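Local coordinates for pumilio homology domain family member 4 (Saccharomyces cerevisiae, PDB 3BWT), which binds mRNA through its Pumilio homology domain, a curved array of eight helical repeats, at residues Q210-K215 / H226-L231; A6-Y11 / S37-A42. All coordinates share one frame; numbering follows the deposited sequence.

From the N terminus the chain first passes through the loop at 6-11, against which helix 37-47 later packs in contact 2. The loop closed there spans 25 intervening residues, mostly helical, within the first part of the array. The chain then runs on through the central repeats before contact 1 joins helix 205-219 to helix 224-232 across only ten residues. The two contacts therefore follow in series, neither nested nor crossed. They lie on opposite sides of the chain's centre, with centres about 56 Å apart: contact 2 joins the N-terminal loop to helix 37-47, whereas contact 1 joins two successive helices deeper in the superhelix.

Contact 1 (Q210-K215 / H226-L231); sequences QYIITK and HKIVHL
I228 reaches across from helix 224-232 and brings a single methyl, CD1, against both I212 and I213 of helix 205-219. The two receiving side chains are neighbours in sequence and both leave their helix toward I228, so the methyl meets them together. Against I213 it lies 4.0 Å from CG1, the first carbon of the longer branch; against I212 it is the short branch that is met, with CG2 at 4.1 Å from I228 CD1. In both pairs the isoleucine chains cross at a slant, neither running side by side nor meeting end to end. The reach of I228 comes from an extended longer branch: chi1 of -67° sets CG1 opposite the carbonyl carbon, and chi2 of 169° carries CD1 straight on to the facing helix. The backbones remain well separated, with the CA atoms of I213 and I228 8.7 Å apart, and the buried aliphatic groups bridge the interval. The interface is small, 130 Å² summed over both sides, and wholly apolar. Other helices of the Pumilio array extend this core in both directions. On the preceding side, L177 of helix 169-179 packs on I212, and L193 of helix 182-193 on I228; on the following side, I252 of helix 245-253 touches both I213 and V229, while V258 of helix 256-279 adds to the cover over V229.

Contact 2 (A6-Y11 / S37-A42); sequences AVLDQY and SKAADA
L8 and A39 have the nearest CA atoms of the two segments, 7.5 Å apart. Residues 8-10 have helical backbone angles, and Y11 N bonds to L8 O at 2.8 Å, giving a tight turn; facing it is the first part of helix 37-47, where A42 N bonds to K38 O at 3.1 Å. Across the gap L8 carries the contact almost alone. Its chi1 of -149° swings CG away from the backbone N, and the branch ending in CD1 reaches the helix surface. That methyl lies 3.7 Å from A39 CA and 4.1 Å from A39 CB, against the backbone itself as much as the small side chain. One turn further along, A42 offers its CB to the same methyl, with L8 CD1 at 4.4 Å. The two alanines, three residues apart, thus present a low surface to the leucine. L35 and I15 also pack on L8, and I15 and I12 touch A42, while D41 hydrogen-bonds Q75 in helix 73-83. This small apolar contact joins the N-terminal loop to a helix of Pumilio repeat 1, at the first end of the all-helical PUF array.

Contact 1 (Q210-K215 / H226-L231)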
loop_
_atom_site.group_PDB
_atom_site.type_symbol
_atom_site.label_atom_id
_atom_site.label_comp_id
_atom_site.label_asym_id
_atom_site.label_seq_id
_atom_site.Cartn_x
_atom_site.Cartn_y
_atom_site.Cartn_z
ATOM N N GLN A 210 3.991 9.470 -6.466
ATOM C CA GLN A 210 3.528 8.867 -7.713
ATOM C C GLN A 210 2.075 8.423 -7.610
ATOM O O GLN A 210 1.318 8.510 -8.569
ATOM C CB GLN A 210 4.362 7.645 -8.058
ATOM C CG GLN A 210 5.837 7.893 -8.318
ATOM C CD GLN A 210 6.506 6.635 -8.853
ATOM O OE1 GLN A 210 6.120 6.120 -9.900
ATOM N NE2 GLN A 210 7.487 6.119 -8.123
ATOM N N TYR A 211 1.689 7.917 -6.448
ATOM C CA TYR A 211 0.385 7.311 -6.317
ATOM C C TYR A 211 -0.720 8.358 -6.433
ATOM O O TYR A 211 -1.808 8.080 -6.938
ATOM C CB TYR A 211 0.281 6.535 -5.007
ATOM C CG TYR A 211 -0.775 5.456 -5.058
ATOM C CD1 TYR A 211 -0.699 4.432 -5.997
ATOM C CD2 TYR A 211 -1.854 5.475 -4.190
ATOM C CE1 TYR A 211 -1.660 3.453 -6.056
ATOM C CE2 TYR A 211 -2.829 4.500 -4.245
ATOM C CZ TYR A 211 -2.728 3.491 -5.179
ATOM O OH TYR A 211 -3.700 2.520 -5.234
ATOM N N ILE A 212 -0.435 9.565 -5.963
ATOM C CA ILE A 212 -1.383 10.657 -6.068
ATOM C C ILE A 212 -1.726 10.857 -7.526
ATOM O O ILE A 212 -2.884 11.014 -7.883
ATOM C CB ILE A 212 -0.788 11.963 -5.526
ATOM C CG1 ILE A 212 -0.560 11.843 -4.020
ATOM C CG2 ILE A 212 -1.684 13.167 -5.892
ATOM C CD1 ILE A 212 0.190 13.009 -3.425
ATOM N N ILE A 213 -0.699 10.845 -8.366
ATOM C CA ILE A 213 -0.875 11.052 -9.794
ATOM C C ILE A 213 -1.585 9.865 -10.425
ATOM O O ILE A 213 -2.522 10.028 -11.194
ATOM C CB ILE A 213 0.468 11.286 -10.465
ATOM C CG1 ILE A 213 1.141 12.497 -9.823
ATOM C CG2 ILE A 213 0.296 11.489 -11.962
ATOM C CD1 ILE A 213 2.421 12.920 -10.493
ATOM N N THR A 214 -1.137 8.668 -10.081
ATOM C CA THR A 214 -1.801 7.440 -10.499
ATOM C C THR A 214 -3.308 7.498 -10.282
ATOM O O THR A 214 -4.096 7.151 -11.164
ATOM C CB THR A 214 -1.236 6.242 -9.714
ATOM O OG1 THR A 214 0.081 5.956 -10.192
ATOM C CG2 THR A 214 -2.122 5.005 -9.868
ATOM N N LYS A 215 -3.692 7.943 -9.093
ATOM C CA LYS A 215 -5.085 7.965 -8.677
ATOM C C LYS A 215 -5.873 9.003 -9.455
ATOM O O LYS A 215 -6.950 8.717 -9.994
ATOM C CB LYS A 215 -5.173 8.230 -7.171
ATOM C CG LYS A 215 -5.189 6.956 -6.341
ATOM C CD LYS A 215 -6.631 6.447 -6.199
ATOM C CE LYS A 215 -6.704 4.932 -6.143
ATOM N NZ LYS A 215 -8.087 4.417 -6.343
ATOM N N HIS A 226 -1.271 18.564 -10.970
ATOM C CA HIS A 226 -0.802 19.848 -11.472
ATOM C C HIS A 226 0.034 20.579 -10.433
ATOM O O HIS A 226 1.043 21.202 -10.763
ATOM C CB HIS A 226 -1.971 20.721 -11.943
ATOM C CG HIS A 226 -2.623 20.232 -13.199
ATOM N ND1 HIS A 226 -3.953 19.872 -13.258
ATOM C CD2 HIS A 226 -2.125 20.038 -14.445
ATOM C CE1 HIS A 226 -4.247 19.482 -14.486
ATOM N NE2 HIS A 226 -3.156 19.571 -15.226
ATOM N N LYS A 227 -0.376 20.504 -9.173
ATOM C CA LYS A 227 0.363 21.193 -8.118
ATOM C C LYS A 227 1.755 20.576 -7.879
ATOM O O LYS A 227 2.727 21.290 -7.611
ATOM C CB LYS A 227 -0.463 21.245 -6.835
ATOM C CG LYS A 227 -1.708 22.124 -6.951
ATOM C CD LYS A 227 -2.491 22.154 -5.637
ATOM C CE LYS A 227 -3.753 23.015 -5.729
ATOM N NZ LYS A 227 -4.529 23.047 -4.469
ATOM N N ILE A 228 1.846 19.253 -8.003
ATOM C CA ILE A 228 3.122 18.553 -7.906
ATOM C C ILE A 228 4.030 18.951 -9.057
ATOM O O ILE A 228 5.176 19.352 -8.848
ATOM C CB ILE A 228 2.944 17.028 -7.963
ATOM C CG1 ILE A 228 2.210 16.516 -6.726
ATOM C CG2 ILE A 228 4.291 16.341 -8.098
ATOM C CD1 ILE A 228 1.779 15.087 -6.859
ATOM N N VAL A 229 3.521 18.824 -10.278
ATOM C CA VAL A 229 4.303 19.178 -11.450
ATOM C C VAL A 229 4.852 20.589 -11.313
ATOM O O VAL A 229 6.039 20.829 -11.551
ATOM C CB VAL A 229 3.486 19.058 -12.735
ATOM C CG1 VAL A 229 4.297 19.547 -13.919
ATOM C CG2 VAL A 229 3.072 17.613 -12.945
ATOM N N HIS A 230 3.994 21.513 -10.901
ATOM C CA HIS A 230 4.414 22.892 -10.695
ATOM C C HIS A 230 5.606 23.035 -9.743
ATOM O O HIS A 230 6.442 23.916 -9.919
ATOM C CB HIS A 230 3.246 23.748 -10.201
ATOM C CG HIS A 230 3.639 25.156 -9.875
ATOM N ND1 HIS A 230 3.865 26.110 -10.846
ATOM C CD2 HIS A 230 3.866 25.765 -8.688
ATOM C CE1 HIS A 230 4.212 27.245 -10.270
ATOM N NE2 HIS A 230 4.221 27.064 -8.961
ATOM N N LEU A 231 5.683 22.179 -8.731
ATOM C CA LEU A 231 6.757 22.274 -7.738
ATOM C C LEU A 231 8.049 21.588 -8.172
ATOM O O LEU A 231 9.136 22.044 -7.830
ATOM C CB LEU A 231 6.302 21.725 -6.379
ATOM C CG LEU A 231 5.344 22.608 -5.578
ATOM C CD1 LEU A 231 4.635 21.830 -4.476
ATOM C CD2 LEU A 231 6.093 23.786 -5.001
#

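Contact 2 (A6-Y11 / S37-A42)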
loop_
_atom_site.group_PDB
_atom_site.type_symbol
_atom_site.label_atom_id
_atom_site.label_comp_id
_atom_site.label_asym_id
_atom_site.label_seq_id
_atom_site.Cartn_x
_atom_site.Cartn_y
_atom_site.Cartn_z
ATOM N N ALA A 6 -13.510 -39.322 13.217
ATOM C CA ALA A 6 -13.872 -38.822 14.540
ATOM C C ALA A 6 -15.048 -37.869 14.443
ATOM O O ALA A 6 -15.470 -37.485 13.349
ATOM C CB ALA A 6 -12.687 -38.156 15.229
ATOM N N VAL A 7 -15.569 -37.486 15.597
ATOM C CA VAL A 7 -16.838 -36.776 15.664
ATOM C C VAL A 7 -16.785 -35.657 16.708
ATOM O O VAL A 7 -16.235 -35.835 17.789
ATOM C CB VAL A 7 -17.976 -37.773 15.978
ATOM C CG1 VAL A 7 -19.153 -37.077 16.664
ATOM C CG2 VAL A 7 -18.406 -38.487 14.706
ATOM N N LEU A 8 -17.343 -34.501 16.373
ATOM C CA LEU A 8 -17.302 -33.359 17.268
ATOM C C LEU A 8 -17.667 -33.776 18.691
ATOM O O LEU A 8 -16.996 -33.409 19.658
ATOM C CB LEU A 8 -18.260 -32.276 16.777
ATOM C CG LEU A 8 -17.897 -30.817 17.073
ATOM C CD1 LEU A 8 -19.146 -29.966 17.177
ATOM C CD2 LEU A 8 -17.065 -30.678 18.338
ATOM N N ASP A 9 -18.726 -34.565 18.816
ATOM C CA ASP A 9 -19.288 -34.858 20.129
ATOM C C ASP A 9 -18.331 -35.566 21.082
ATOM O O ASP A 9 -18.499 -35.498 22.295
ATOM C CB ASP A 9 -20.601 -35.630 19.995
ATOM C CG ASP A 9 -21.729 -34.761 19.486
ATOM O OD1 ASP A 9 -21.568 -33.527 19.464
ATOM O OD2 ASP A 9 -22.781 -35.315 19.099
ATOM N N GLN A 10 -17.317 -36.230 20.548
ATOM C CA GLN A 10 -16.374 -36.926 21.411
ATOM C C GLN A 10 -15.337 -35.980 21.980
ATOM O O GLN A 10 -14.539 -36.365 22.838
ATOM C CB GLN A 10 -15.696 -38.084 20.685
ATOM C CG GLN A 10 -14.904 -37.688 19.451
ATOM C CD GLN A 10 -14.245 -38.882 18.793
ATOM O OE1 GLN A 10 -13.211 -39.369 19.257
ATOM N NE2 GLN A 10 -14.843 -39.365 17.711
ATOM N N TYR A 11 -15.347 -34.737 21.518
ATOM C CA TYR A 11 -14.319 -33.800 21.962
ATOM C C TYR A 11 -14.859 -32.727 22.892
ATOM O O TYR A 11 -14.100 -31.944 23.454
ATOM C CB TYR A 11 -13.576 -33.203 20.766
ATOM C CG TYR A 11 -12.679 -34.220 20.095
ATOM C CD1 TYR A 11 -11.553 -34.703 20.747
ATOM C CD2 TYR A 11 -12.968 -34.718 18.826
ATOM C CE1 TYR A 11 -10.726 -35.639 20.161
ATOM C CE2 TYR A 11 -12.138 -35.668 18.226
ATOM C CZ TYR A 11 -11.015 -36.125 18.905
ATOM O OH TYR A 11 -10.166 -37.063 18.340
ATOM N N SER A 37 -23.646 -24.302 13.011
ATOM C CA SER A 37 -24.124 -23.659 14.231
ATOM C C SER A 37 -23.747 -24.395 15.533
ATOM O O SER A 37 -23.189 -23.781 16.452
ATOM C CB SER A 37 -25.633 -23.446 14.161
ATOM O OG SER A 37 -26.085 -22.665 15.252
ATOM N N LYS A 38 -24.047 -25.681 15.612
ATOM C CA LYS A 38 -23.680 -26.413 16.827
ATOM C C LYS A 38 -22.174 -26.458 16.993
ATOM O O LYS A 38 -21.675 -26.414 18.113
ATOM C CB LYS A 38 -24.279 -27.831 16.911
ATOM C CG LYS A 38 -25.780 -27.917 17.061
ATOM C CD LYS A 38 -26.219 -29.386 17.145
ATOM C CE LYS A 38 -27.753 -29.520 17.285
ATOM N NZ LYS A 38 -28.218 -30.947 17.358
ATOM N N ALA A 39 -21.453 -26.550 15.891
ATOM C CA ALA A 39 -19.994 -26.534 15.928
ATOM C C ALA A 39 -19.499 -25.181 16.425
ATOM O O ALA A 39 -18.649 -25.119 17.314
ATOM C CB ALA A 39 -19.418 -26.852 14.571
ATOM N N ALA A 40 -20.048 -24.104 15.863
ATOM C CA ALA A 40 -19.692 -22.741 16.264
ATOM C C ALA A 40 -19.934 -22.500 17.756
ATOM O O ALA A 40 -19.120 -21.870 18.429
ATOM C CB ALA A 40 -20.452 -21.713 15.428
ATOM N N ASP A 41 -21.053 -23.004 18.270
ATOM C CA ASP A 41 -21.380 -22.826 19.677
ATOM C C ASP A 41 -20.370 -23.551 20.558
ATOM O O ASP A 41 -19.787 -22.976 21.473
ATOM C CB ASP A 41 -22.772 -23.382 19.969
ATOM C CG ASP A 41 -23.881 -22.548 19.373
ATOM O OD1 ASP A 41 -23.598 -21.516 18.724
ATOM O OD2 ASP A 41 -25.052 -22.941 19.562
ATOM N N ALA A 42 -20.188 -24.833 20.280
ATOM C CA ALA A 42 -19.321 -25.670 21.084
ATOM C C ALA A 42 -17.910 -25.107 21.083
ATOM O O ALA A 42 -17.242 -25.036 22.121
ATOM C CB ALA A 42 -19.319 -27.076 20.532
#